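Local atomic coordinates of nucleoporin NUP159 (Saccharomyces cerevisiae, PDB entry 1XIP), a protein that forms part of the nuclear pore complex and, through its N-terminal beta-propeller domain, tethers the helicase Dbp5 to the pore for mRNA export. Residues A[65-70]-A[343-348]; A[134-139]-A[151-155]; A[158-162]-A[189-194]; A[178-184]-A[214-219]; A[363-367]-A[377-381]. All coordinates share one frame; numbering follows the deposited sequence.

Contact 1 (A[65-70]-A[343-348])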
# COMPACT_ATOMS: atom_id res chain seq x y z
N LEU A 65 9.43 16.97 -8.20
CA LEU A 65 8.69 16.97 -6.94
C LEU A 65 8.33 18.37 -6.44
O LEU A 65 7.19 18.60 -6.02
CB LEU A 65 9.50 16.24 -5.86
CG LEU A 65 8.88 15.33 -4.79
CD1 LEU A 65 9.75 15.40 -3.54
CD2 LEU A 65 7.43 15.64 -4.46
N GLN A 66 9.28 19.30 -6.46
CA GLN A 66 8.99 20.68 -6.04
C GLN A 66 7.83 21.26 -6.85
O GLN A 66 7.04 22.02 -6.33
CB GLN A 66 10.22 21.58 -6.17
CG GLN A 66 10.09 22.97 -5.54
CD GLN A 66 9.82 22.92 -4.04
OE1 GLN A 66 8.79 23.41 -3.57
NE2 GLN A 66 10.76 22.34 -3.29
N LEU A 67 7.75 20.87 -8.12
CA LEU A 67 6.70 21.31 -9.02
C LEU A 67 5.35 20.78 -8.56
O LEU A 67 4.39 21.54 -8.45
CB LEU A 67 6.98 20.86 -10.44
CG LEU A 67 6.99 21.89 -11.58
CD1 LEU A 67 5.90 22.93 -11.37
CD2 LEU A 67 8.36 22.57 -11.69
N LEU A 68 5.29 19.49 -8.28
CA LEU A 68 4.04 18.89 -7.85
C LEU A 68 3.56 19.50 -6.54
O LEU A 68 2.39 19.83 -6.38
CB LEU A 68 4.21 17.38 -7.73
CG LEU A 68 3.03 16.57 -7.24
CD1 LEU A 68 1.87 16.68 -8.20
CD2 LEU A 68 3.47 15.10 -7.02
N ARG A 69 4.49 19.66 -5.59
CA ARG A 69 4.15 20.30 -4.34
C ARG A 69 3.51 21.66 -4.59
O ARG A 69 2.41 21.93 -4.13
CB ARG A 69 5.38 20.42 -3.44
CG ARG A 69 5.04 20.65 -1.98
CD ARG A 69 5.56 21.98 -1.45
NE ARG A 69 4.85 22.47 -0.25
CZ ARG A 69 5.33 22.38 1.00
NH1 ARG A 69 6.50 21.78 1.23
NH2 ARG A 69 4.62 22.87 2.01
N ASP A 70 4.19 22.50 -5.38
CA ASP A 70 3.78 23.87 -5.64
C ASP A 70 2.47 23.95 -6.42
O ASP A 70 1.66 24.86 -6.19
CB ASP A 70 4.87 24.60 -6.42
CG ASP A 70 6.05 24.98 -5.56
OD1 ASP A 70 6.04 24.70 -4.34
OD2 ASP A 70 7.06 25.58 -6.01
N ASP A 343 7.00 12.60 1.29
CA ASP A 343 7.82 13.71 0.86
C ASP A 343 8.40 14.40 2.09
O ASP A 343 7.68 14.81 2.99
CB ASP A 343 6.99 14.65 -0.00
CG ASP A 343 7.64 16.02 -0.25
OD1 ASP A 343 8.87 16.19 -0.12
OD2 ASP A 343 6.97 16.99 -0.61
N VAL A 344 9.71 14.53 2.09
CA VAL A 344 10.49 14.98 3.23
C VAL A 344 11.35 16.20 2.85
O VAL A 344 11.88 16.87 3.71
CB VAL A 344 11.36 13.79 3.73
CG1 VAL A 344 12.73 14.23 4.22
CG2 VAL A 344 10.63 13.01 4.80
N VAL A 345 11.47 16.49 1.55
CA VAL A 345 12.50 17.43 1.07
C VAL A 345 12.05 18.78 0.48
O VAL A 345 12.85 19.72 0.43
CB VAL A 345 13.49 16.77 0.06
CG1 VAL A 345 14.38 15.74 0.77
CG2 VAL A 345 12.73 16.15 -1.14
N THR A 346 10.79 18.88 0.02
CA THR A 346 10.27 20.13 -0.57
C THR A 346 10.15 21.27 0.47
O THR A 346 10.16 21.01 1.68
CB THR A 346 8.90 19.92 -1.32
OG1 THR A 346 7.90 19.42 -0.41
CG2 THR A 346 9.01 18.83 -2.34
N SER A 347 10.06 22.52 -0.00
CA SER A 347 9.79 23.67 0.87
C SER A 347 8.46 24.34 0.57
O SER A 347 7.88 24.14 -0.50
CB SER A 347 10.91 24.70 0.79
OG SER A 347 11.96 24.24 -0.03
N GLY A 348 8.01 25.11 1.56
CA GLY A 348 6.75 25.82 1.48
C GLY A 348 6.95 27.31 1.28
O GLY A 348 7.73 27.94 2.01
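Thr346 presses against one turn of helix 65-73 and offers a different branch to each of two side chains. On the buried side its methyl CG2 lies 3.7 Å from CD1 of Leu65, the two side chains crossing at about a right angle. The same Leu65 CD1 lies 3.6 Å from OD1 of Asp343 and 3.9 Å from CG2 of Val345, so one methyl group packs on three residues of the loop. The hydroxyl branch makes the polar contacts. A chi1 of 60° sets OG1 of Thr346 between its own backbone N and carbonyl carbon, where it donates to OD2 of Asp343 at 2.6 Å and accepts from NH1 of Arg69 at 3.2 Å. The second bond is bent (144° at the hydrogen).

Asp343 OD1 meanwhile accepts from the backbone N of Val345, an Asx turn, and weakly from that of Thr346, while OD2 is shared with Tyr367 OH. This carboxylate turns the chain as it leaves strand 337-343 of one beta-propeller blade, and the helix it meets follows strand 59-64 of the next blade.

Farther out the contact opens to solvent and its polar geometry worsens. The aliphatic part of Arg69 still touches backbone, with CD 3.3 Å from O of Ser347, and one face of its guanidinium looks onto CA of Gly348, offset toward the rim. Ser347 O sits 3.2 Å from Arg69 NH1, but at an angle too poor for a hydrogen bond. Ser347 and Gly348 are exposed, and after Gly348 the chain is unmodelled up to Leu363.

Contact 2 (A[134-139]-A[151-155])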
# COMPACT_ATOMS: atom_id res chain seq x y z
N ASN A 134 9.27 -3.98 -3.98
CA ASN A 134 10.70 -3.86 -4.14
C ASN A 134 11.38 -3.74 -2.79
O ASN A 134 10.94 -2.96 -1.94
CB ASN A 134 11.03 -2.66 -5.01
CG ASN A 134 12.50 -2.35 -5.01
OD1 ASN A 134 12.89 -1.22 -4.79
ND2 ASN A 134 13.33 -3.37 -5.26
N VAL A 135 12.43 -4.52 -2.55
CA VAL A 135 13.12 -4.39 -1.26
C VAL A 135 14.52 -3.80 -1.37
O VAL A 135 14.76 -2.66 -0.93
CB VAL A 135 12.98 -5.63 -0.32
CG1 VAL A 135 13.13 -6.93 -1.07
CG2 VAL A 135 13.94 -5.52 0.85
N ASN A 136 15.45 -4.51 -2.00
CA ASN A 136 16.71 -3.84 -2.33
C ASN A 136 16.93 -3.87 -3.82
O ASN A 136 16.48 -2.99 -4.54
CB ASN A 136 17.89 -4.45 -1.57
CG ASN A 136 17.85 -4.12 -0.10
OD1 ASN A 136 17.90 -2.96 0.30
ND2 ASN A 136 17.74 -5.16 0.73
N ASN A 137 17.62 -4.91 -4.27
CA ASN A 137 17.79 -5.18 -5.68
C ASN A 137 16.91 -6.33 -6.10
O ASN A 137 17.23 -7.06 -7.04
CB ASN A 137 19.26 -5.53 -5.98
CG ASN A 137 20.19 -4.39 -5.67
OD1 ASN A 137 20.01 -3.27 -6.17
ND2 ASN A 137 21.17 -4.66 -4.82
N THR A 138 15.81 -6.51 -5.40
CA THR A 138 14.94 -7.62 -5.71
C THR A 138 13.47 -7.21 -5.70
O THR A 138 13.05 -6.35 -4.91
CB THR A 138 15.22 -8.82 -4.78
OG1 THR A 138 14.77 -8.50 -3.47
CG2 THR A 138 16.72 -9.05 -4.56
N LEU A 139 12.71 -7.81 -6.61
CA LEU A 139 11.28 -7.60 -6.72
C LEU A 139 10.58 -8.82 -6.26
O LEU A 139 10.77 -9.88 -6.83
CB LEU A 139 10.90 -7.37 -8.17
CG LEU A 139 10.52 -5.94 -8.54
CD1 LEU A 139 10.06 -5.90 -9.97
CD2 LEU A 139 9.45 -5.43 -7.62
N LEU A 151 12.46 -11.84 -8.08
CA LEU A 151 13.21 -11.40 -9.25
C LEU A 151 14.43 -10.60 -8.81
O LEU A 151 14.29 -9.56 -8.17
CB LEU A 151 12.34 -10.52 -10.14
CG LEU A 151 12.41 -10.65 -11.67
CD1 LEU A 151 12.38 -9.28 -12.32
CD2 LEU A 151 13.61 -11.47 -12.16
N ASP A 152 15.62 -11.11 -9.13
CA ASP A 152 16.84 -10.32 -8.93
C ASP A 152 16.97 -9.30 -10.05
O ASP A 152 16.96 -9.65 -11.23
CB ASP A 152 18.09 -11.21 -8.86
CG ASP A 152 19.28 -10.51 -8.18
OD1 ASP A 152 19.82 -9.55 -8.77
OD2 ASP A 152 19.73 -10.84 -7.07
N LEU A 153 17.07 -8.03 -9.68
CA LEU A 153 17.11 -6.98 -10.67
C LEU A 153 18.48 -6.84 -11.36
O LEU A 153 18.57 -6.38 -12.50
CB LEU A 153 16.62 -5.66 -10.07
CG LEU A 153 15.11 -5.66 -9.80
CD1 LEU A 153 14.71 -4.47 -8.92
CD2 LEU A 153 14.27 -5.69 -11.10
N ARG A 154 19.53 -7.29 -10.68
CA ARG A 154 20.89 -7.28 -11.24
C ARG A 154 21.11 -8.37 -12.32
O ARG A 154 21.76 -8.10 -13.33
CB ARG A 154 21.94 -7.41 -10.12
CG ARG A 154 22.94 -6.23 -10.04
CD ARG A 154 23.70 -6.13 -8.69
NE ARG A 154 25.15 -6.39 -8.83
CZ ARG A 154 25.82 -7.36 -8.17
NH1 ARG A 154 25.19 -8.17 -7.33
NH2 ARG A 154 27.13 -7.52 -8.37
N THR A 155 20.56 -9.57 -12.10
CA THR A 155 20.85 -10.75 -12.94
C THR A 155 19.66 -11.25 -13.76
O THR A 155 19.80 -12.16 -14.57
CB THR A 155 21.38 -11.93 -12.07
OG1 THR A 155 20.27 -12.74 -11.65
CG2 THR A 155 21.98 -11.45 -10.74
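With chi1 at -71°, Leu153 carries its CG beside its own backbone N and lays the side chain along the peptide of Asn137: CB comes to 3.4 Å from Asn137 O and CD1 reaches the carbonyl carbon of the same residue. Asn134, whose CG is anti to its backbone N (chi1 170°), also brings ND2 to 4.1 Å from Leu153 CD1. That amide nitrogen is the tie of the turn at 134-138. It donates to Asn136 O and, at 3.0 Å, to Thr138 O, approaching both oxygens from above their carbonyl planes; Thr138 O also accepts from Val135 N.

Between the segments the main chain does the holding. Leu139 and Leu151 form an antiparallel hydrogen-bonded pair, with Leu139 N to Leu151 O at 2.8 Å and Leu151 N to Leu139 O at 2.9 Å, and their CB atoms pack on the sheet face they share. Thr138 and Asp152, a non-hydrogen-bonded pair, point to the other face. One step beyond, Leu153 N donates to Asn137 O at 2.8 Å, extending the pairing past the last regular strand residue. Asp152 then turns the chain away, its OD1 accepting from Arg154 N through the anti lone pair, an Asx turn.

Asn137 and Leu153 both reach His96 of the preceding sheet. The whole is the open end of the antiparallel hairpin 138-143/147-152, the two middle strands of a four-stranded beta-propeller blade.

Contact 3 (A[158-162]-A[189-194])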
# COMPACT_ATOMS: atom_id res chain seq x y z
N THR A 158 15.01 -15.72 -11.61
CA THR A 158 13.84 -15.79 -10.72
C THR A 158 13.74 -17.05 -9.83
O THR A 158 13.70 -18.18 -10.32
CB THR A 158 12.50 -15.52 -11.49
OG1 THR A 158 11.73 -16.72 -11.59
CG2 THR A 158 12.75 -15.14 -12.96
N LYS A 159 13.67 -16.81 -8.52
CA LYS A 159 13.54 -17.84 -7.49
C LYS A 159 12.06 -18.05 -7.11
O LYS A 159 11.26 -17.15 -7.28
CB LYS A 159 14.31 -17.41 -6.24
CG LYS A 159 14.96 -18.53 -5.44
CD LYS A 159 15.66 -17.99 -4.18
CE LYS A 159 17.02 -17.34 -4.51
NZ LYS A 159 18.17 -17.91 -3.72
N GLN A 160 11.71 -19.21 -6.59
CA GLN A 160 10.36 -19.45 -6.10
C GLN A 160 10.36 -19.48 -4.57
O GLN A 160 11.03 -20.31 -3.97
CB GLN A 160 9.80 -20.76 -6.65
CG GLN A 160 8.38 -20.66 -7.21
CD GLN A 160 8.27 -19.68 -8.37
OE1 GLN A 160 9.25 -19.42 -9.08
NE2 GLN A 160 7.07 -19.14 -8.57
N LEU A 161 9.61 -18.57 -3.95
CA LEU A 161 9.68 -18.41 -2.51
C LEU A 161 8.66 -19.23 -1.75
O LEU A 161 9.02 -19.98 -0.84
CB LEU A 161 9.56 -16.94 -2.11
CG LEU A 161 10.64 -16.00 -2.63
CD1 LEU A 161 10.16 -14.58 -2.48
CD2 LEU A 161 11.98 -16.22 -1.89
N ALA A 162 7.39 -19.10 -2.12
CA ALA A 162 6.33 -19.79 -1.41
C ALA A 162 5.15 -20.07 -2.32
O ALA A 162 5.13 -19.66 -3.48
CB ALA A 162 5.89 -19.01 -0.19
N TRP A 189 14.59 -12.17 6.41
CA TRP A 189 14.86 -11.87 5.00
C TRP A 189 16.19 -11.11 4.80
O TRP A 189 16.44 -10.07 5.42
CB TRP A 189 13.69 -11.08 4.41
CG TRP A 189 13.93 -10.63 3.01
CD1 TRP A 189 14.52 -9.46 2.62
CD2 TRP A 189 13.62 -11.35 1.82
NE1 TRP A 189 14.60 -9.41 1.25
CE2 TRP A 189 14.05 -10.56 0.73
CE3 TRP A 189 13.03 -12.59 1.56
CZ2 TRP A 189 13.90 -10.97 -0.60
CZ3 TRP A 189 12.88 -13.00 0.24
CH2 TRP A 189 13.31 -12.18 -0.83
N ARG A 190 17.03 -11.63 3.90
CA ARG A 190 18.32 -10.99 3.58
C ARG A 190 18.69 -11.15 2.10
O ARG A 190 19.23 -12.20 1.71
CB ARG A 190 19.44 -11.58 4.45
CG ARG A 190 20.00 -10.63 5.48
CD ARG A 190 21.32 -10.01 5.09
NE ARG A 190 21.42 -8.65 5.62
CZ ARG A 190 22.56 -8.02 5.84
NH1 ARG A 190 23.72 -8.61 5.57
NH2 ARG A 190 22.55 -6.78 6.32
N ASN A 191 18.41 -10.12 1.30
CA ASN A 191 18.81 -10.09 -0.12
C ASN A 191 18.46 -11.36 -0.93
O ASN A 191 19.33 -12.00 -1.53
CB ASN A 191 20.31 -9.75 -0.24
CG ASN A 191 20.74 -9.46 -1.67
OD1 ASN A 191 20.10 -8.69 -2.39
ND2 ASN A 191 21.85 -10.06 -2.08
N GLY A 192 17.17 -11.72 -0.94
CA GLY A 192 16.69 -12.88 -1.68
C GLY A 192 16.64 -14.16 -0.86
O GLY A 192 16.00 -15.14 -1.27
N GLU A 193 17.30 -14.15 0.29
CA GLU A 193 17.44 -15.33 1.13
C GLU A 193 16.52 -15.24 2.35
O GLU A 193 16.30 -14.15 2.88
CB GLU A 193 18.90 -15.49 1.58
CG GLU A 193 19.42 -16.92 1.54
CD GLU A 193 20.00 -17.30 0.18
OE1 GLU A 193 20.33 -18.50 0.00
OE2 GLU A 193 20.12 -16.41 -0.69
N MSE A 194 16.01 -16.38 2.79
CA MSE A 194 15.06 -16.40 3.91
C MSE A 194 15.08 -17.65 4.77
O MSE A 194 15.30 -18.76 4.29
CB MSE A 194 13.65 -16.18 3.39
CG MSE A 194 13.22 -17.12 2.29
SE MSE A 194 11.41 -16.73 1.70
CE MSE A 194 11.03 -15.21 2.79
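Apolar packing centres on Leu161, whose CD2 reaches across to two residues of the facing hairpin. It lies 3.7 Å from SE of Met194, here a selenomethionine, and 4.0 Å from CZ3 of Trp189. The methyl arrives in the plane of the indole, at its edge, and the two side chains cross at about a right angle. With CG anti to the backbone N (chi1 175°), Trp189 brings that edge toward strand 158-165. Met194 CE also lies near the ring plane, whereas one indole face is overlain by the hairpin's own backbone, with N of Gly192 3.3 Å above the ring plane and displaced toward the rim.

Polar and ionic contact is weaker. Lys159 runs along the outside, bent at its last two torsions, so that CE passes 4.0 Å from O of Gly192 and NZ ends 3.9 Å from OE2 of Glu193, a long salt bridge between exposed groups.

Backbone features set the stage on each side. Arg190 to Glu193 form a type I' turn joining strands 184-190 and 193-200, with Gly192 at a positive phi. Opposite, Leu161 and Ala162 both face Leu148 in a classic beta bulge of strand 158-165. The contact therefore joins the outermost strand of one propeller blade to the outer hairpin of the next.

With one leucine methyl as its apolar hub and a stretched ion pair at the solvent edge, this blade-to-blade contact probably owes more to dispersion than to charge.

Contact 4 (A[178-184]-A[214-219])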
# COMPACT_ATOMS: atom_id res chain seq x y z
N LEU A 178 0.47 -14.48 4.19
CA LEU A 178 -0.87 -14.93 4.56
C LEU A 178 -1.29 -16.02 3.59
O LEU A 178 -1.32 -15.79 2.37
CB LEU A 178 -1.87 -13.79 4.50
CG LEU A 178 -3.02 -13.72 5.52
CD1 LEU A 178 -4.10 -12.74 5.08
CD2 LEU A 178 -3.64 -15.09 5.86
N LEU A 179 -1.65 -17.19 4.12
CA LEU A 179 -1.99 -18.34 3.28
C LEU A 179 -3.50 -18.53 3.09
O LEU A 179 -4.30 -17.99 3.85
CB LEU A 179 -1.35 -19.61 3.84
CG LEU A 179 0.18 -19.60 3.85
CD1 LEU A 179 0.75 -20.87 4.48
CD2 LEU A 179 0.69 -19.44 2.44
N LYS A 180 -3.87 -19.31 2.07
CA LYS A 180 -5.27 -19.69 1.78
C LYS A 180 -6.03 -20.34 2.94
O LYS A 180 -7.22 -20.10 3.13
CB LYS A 180 -5.34 -20.64 0.58
CG LYS A 180 -4.96 -20.02 -0.73
CD LYS A 180 -5.17 -21.00 -1.85
CE LYS A 180 -5.83 -20.34 -3.03
NZ LYS A 180 -6.26 -21.38 -4.03
N ASP A 181 -5.33 -21.18 3.71
CA ASP A 181 -5.91 -21.78 4.91
C ASP A 181 -6.02 -20.77 6.07
O ASP A 181 -6.47 -21.12 7.18
CB ASP A 181 -5.12 -23.02 5.32
CG ASP A 181 -3.75 -22.69 5.88
OD1 ASP A 181 -3.04 -23.64 6.27
OD2 ASP A 181 -3.29 -21.52 5.97
N ARG A 182 -5.60 -19.53 5.80
CA ARG A 182 -5.73 -18.41 6.74
C ARG A 182 -4.69 -18.48 7.83
O ARG A 182 -4.83 -17.86 8.88
CB ARG A 182 -7.14 -18.34 7.33
CG ARG A 182 -8.27 -18.10 6.31
CD ARG A 182 -9.54 -17.52 6.93
NE ARG A 182 -10.21 -18.46 7.83
CZ ARG A 182 -11.34 -18.20 8.48
NH1 ARG A 182 -11.93 -17.03 8.34
NH2 ARG A 182 -11.88 -19.13 9.26
N SER A 183 -3.62 -19.22 7.59
CA SER A 183 -2.49 -19.24 8.51
C SER A 183 -1.40 -18.25 8.08
O SER A 183 -1.40 -17.76 6.94
CB SER A 183 -1.94 -20.66 8.68
OG SER A 183 -1.07 -21.01 7.63
N PHE A 184 -0.50 -17.97 9.01
CA PHE A 184 0.55 -16.97 8.83
C PHE A 184 1.95 -17.56 8.91
O PHE A 184 2.20 -18.53 9.62
CB PHE A 184 0.41 -15.91 9.89
CG PHE A 184 -0.83 -15.09 9.77
CD1 PHE A 184 -0.78 -13.83 9.19
CD2 PHE A 184 -2.04 -15.57 10.26
CE1 PHE A 184 -1.93 -13.05 9.08
CE2 PHE A 184 -3.19 -14.81 10.16
CZ PHE A 184 -3.15 -13.55 9.57
N TYR A 214 -15.21 -14.79 5.43
CA TYR A 214 -14.01 -14.06 5.87
C TYR A 214 -12.77 -14.68 5.28
O TYR A 214 -12.09 -15.49 5.90
CB TYR A 214 -13.96 -13.98 7.40
CG TYR A 214 -15.12 -13.17 7.89
CD1 TYR A 214 -15.07 -11.78 7.88
CD2 TYR A 214 -16.31 -13.78 8.25
CE1 TYR A 214 -16.14 -11.03 8.27
CE2 TYR A 214 -17.40 -13.04 8.65
CZ TYR A 214 -17.31 -11.66 8.65
OH TYR A 214 -18.38 -10.89 9.05
N SER A 215 -12.52 -14.31 4.04
CA SER A 215 -11.40 -14.80 3.28
C SER A 215 -10.14 -14.07 3.68
O SER A 215 -10.20 -12.94 4.18
CB SER A 215 -11.66 -14.56 1.80
OG SER A 215 -11.66 -15.79 1.09
N PRO A 216 -8.98 -14.69 3.46
CA PRO A 216 -7.70 -14.04 3.75
C PRO A 216 -7.46 -12.96 2.71
O PRO A 216 -7.41 -13.27 1.52
CB PRO A 216 -6.70 -15.18 3.61
CG PRO A 216 -7.33 -16.15 2.64
CD PRO A 216 -8.81 -16.05 2.89
N LEU A 217 -7.35 -11.70 3.15
CA LEU A 217 -7.25 -10.58 2.21
C LEU A 217 -5.88 -9.88 2.24
O LEU A 217 -5.36 -9.50 1.19
CB LEU A 217 -8.39 -9.57 2.41
CG LEU A 217 -9.88 -9.99 2.28
CD1 LEU A 217 -10.81 -8.85 2.61
CD2 LEU A 217 -10.21 -10.50 0.91
N SER A 218 -5.29 -9.73 3.42
CA SER A 218 -4.17 -8.82 3.55
C SER A 218 -3.28 -9.01 4.81
O SER A 218 -3.79 -9.21 5.90
CB SER A 218 -4.70 -7.39 3.49
OG SER A 218 -3.82 -6.53 4.18
N VAL A 219 -1.95 -8.94 4.63
CA VAL A 219 -1.02 -8.76 5.75
C VAL A 219 -0.22 -7.49 5.61
O VAL A 219 0.07 -7.04 4.49
CB VAL A 219 0.09 -9.83 5.89
CG1 VAL A 219 0.06 -10.41 7.30
CG2 VAL A 219 0.08 -10.88 4.79
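Leu178 and Pro216 meet where two successive blades of the beta-propeller lie side by side, strand 174-179 belonging to one and strand 215-221, at the edge of its sheet, to the other. Leu178 touches several residues of the second blade. Its CB sits 3.5 Å from CG2 of Val219. Past the branch at CG, the methyl CD1 settles on backbone, 3.6 Å from both N and O of Ser218, beside the classic bulge in which Leu217 and Ser218 both face Val230. The other methyl, CD2, lies 3.8 Å from CB of Pro216, the two side chains crossing at about a right angle; CD2 also rests over one face of the Phe184 ring, offset toward its rim. Phe184 in turn presents its edge to Val219, with CE1 3.8 Å from CG1.

Pro216 is further enclosed by the turn that follows the strand. Leu179 to Arg182 make a type I turn whose carbonyls, Leu179 O among them, approach the pyrrolidine carbons. Asp181 OD2 accepts from N of Ser183, an Asx turn, and also from its OG.

The aliphatic part of Arg182 passes Pro216 with CG 4.0 Å from CD, and a bend at chi3 (-67°) then swings the guanidinium round to Tyr214. NH2 is held by Leu209 O outside these segments. NH1 donates to Tyr214 O at 2.9 Å, lying in the carbonyl plane on a lone pair, though the bond is bent to 133° at hydrogen.

Contact 5 (A[363-367]-A[377-381])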
# COMPACT_ATOMS: atom_id res chain seq x y z
N LEU A 363 7.27 18.78 9.44
CA LEU A 363 6.45 17.57 9.30
C LEU A 363 6.63 16.83 7.95
O LEU A 363 6.86 17.47 6.92
CB LEU A 363 4.96 17.94 9.51
CG LEU A 363 4.40 19.31 9.06
CD1 LEU A 363 4.49 19.49 7.54
CD2 LEU A 363 2.95 19.52 9.54
N PRO A 364 6.52 15.50 7.98
CA PRO A 364 6.57 14.70 6.76
C PRO A 364 5.25 14.86 5.99
O PRO A 364 4.20 15.09 6.61
CB PRO A 364 6.73 13.27 7.27
CG PRO A 364 6.99 13.38 8.75
CD PRO A 364 6.38 14.66 9.18
N LEU A 365 5.30 14.73 4.67
CA LEU A 365 4.14 14.97 3.85
C LEU A 365 3.74 13.68 3.20
O LEU A 365 4.57 13.01 2.60
CB LEU A 365 4.42 16.05 2.80
CG LEU A 365 4.79 17.46 3.29
CD1 LEU A 365 4.89 18.44 2.11
CD2 LEU A 365 3.83 18.00 4.33
N VAL A 366 2.48 13.31 3.36
CA VAL A 366 1.94 12.12 2.72
C VAL A 366 1.16 12.53 1.47
O VAL A 366 0.17 13.29 1.54
CB VAL A 366 0.99 11.35 3.69
CG1 VAL A 366 0.52 10.05 3.07
CG2 VAL A 366 1.67 11.10 5.04
N TYR A 367 1.63 12.07 0.32
CA TYR A 367 0.92 12.26 -0.95
C TYR A 367 0.06 11.04 -1.20
O TYR A 367 0.56 9.89 -1.08
CB TYR A 367 1.92 12.37 -2.10
CG TYR A 367 2.73 13.63 -2.17
CD1 TYR A 367 3.26 14.23 -1.01
CD2 TYR A 367 3.01 14.23 -3.40
CE1 TYR A 367 4.02 15.38 -1.10
CE2 TYR A 367 3.78 15.36 -3.48
CZ TYR A 367 4.28 15.94 -2.34
OH TYR A 367 5.05 17.09 -2.46
N ILE A 377 -2.25 16.23 -0.79
CA ILE A 377 -1.11 16.34 0.11
C ILE A 377 -1.58 16.63 1.52
O ILE A 377 -2.35 17.58 1.75
CB ILE A 377 -0.08 17.42 -0.32
CG1 ILE A 377 0.53 17.09 -1.68
CG2 ILE A 377 1.02 17.57 0.74
CD1 ILE A 377 1.55 18.12 -2.15
N VAL A 378 -1.11 15.83 2.47
CA VAL A 378 -1.54 15.90 3.85
C VAL A 378 -0.30 15.91 4.78
O VAL A 378 0.50 14.97 4.78
CB VAL A 378 -2.51 14.72 4.18
CG1 VAL A 378 -2.86 14.71 5.59
CG2 VAL A 378 -3.79 14.85 3.38
N GLY A 379 -0.12 16.98 5.53
CA GLY A 379 0.97 17.04 6.48
C GLY A 379 0.57 16.43 7.81
O GLY A 379 -0.42 16.86 8.40
N LEU A 380 1.31 15.43 8.27
CA LEU A 380 1.04 14.87 9.60
C LEU A 380 1.92 15.55 10.62
O LEU A 380 3.14 15.53 10.52
CB LEU A 380 1.25 13.34 9.64
CG LEU A 380 1.13 12.68 11.03
CD1 LEU A 380 -0.30 12.76 11.63
CD2 LEU A 380 1.63 11.22 11.01
N PHE A 381 1.28 16.18 11.61
CA PHE A 381 2.01 16.98 12.58
C PHE A 381 2.23 16.28 13.93
O PHE A 381 1.51 15.33 14.29
CB PHE A 381 1.40 18.38 12.73
CG PHE A 381 0.10 18.41 13.51
CD1 PHE A 381 0.10 18.28 14.92
CD2 PHE A 381 -1.11 18.62 12.86
CE1 PHE A 381 -1.10 18.32 15.66
CE2 PHE A 381 -2.32 18.67 13.59
CZ PHE A 381 -2.31 18.52 14.99
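Ile377 lies flat over the phenol ring of Tyr367, the two side chains running side by side and pointing the same way. CG1 of Ile377 stands 3.8 Å from the ring centroid, only 5° off the normal, a CH-pi contact over the centre of the face. Farther out, CD1 of Ile377 comes to 3.5 Å from CZ of Tyr367. The match follows from similar first torsions (chi1 -63° for Ile377, -72° for Tyr367), which send both chains off in parallel from a non-hydrogen-bonded pair.

Leu365 joins them on that face: its CB sits at the edge of the Tyr367 ring, its CD1 approaches CG2 of Ile377, and its CD2 lies 3.7 Å from CA of Gly379. These residues belong to the antiparallel hairpin 365-370/374-381 of a propeller blade that strand 18-26 completes, so N- and C-terminal parts of the domain are closed into one sheet. Val366 and Val378 turn to the opposite face and pair through Val366 N to Val378 O at 2.9 Å and Val378 N to Val366 O at 3.0 Å.

Toward the open end the pairing slackens. Leu380 N reaches Pro364 O only weakly, at 3.4 Å, and Leu363 touches Phe381 through CD2, 3.7 Å from CB.

In the fold
Contacts 1 and 5 lie on one side of the propeller, centres about 11 Å apart, and touch directly: Asp343 and Leu365 are backbone partners in the sheet that closes the ring, and Tyr367 reaches helix 65-73. Contacts 2 and 3, centres about 10 Å apart, share the four-stranded sheet 129-165. Contacts 3 and 4 both use the blade built from 167-200; their segments alternate along the chain. Contacts 2, 3 and 4 fall within the long loop closed by contact 1, contact 4 lying across the ring about 38 Å from it between centres; contact 5 opens only after contact 1 has closed. Two contacts thus lie within blades (2 and 5) and three join neighbouring blades (1, 3 and 4) of the Dbp5-tethering domain.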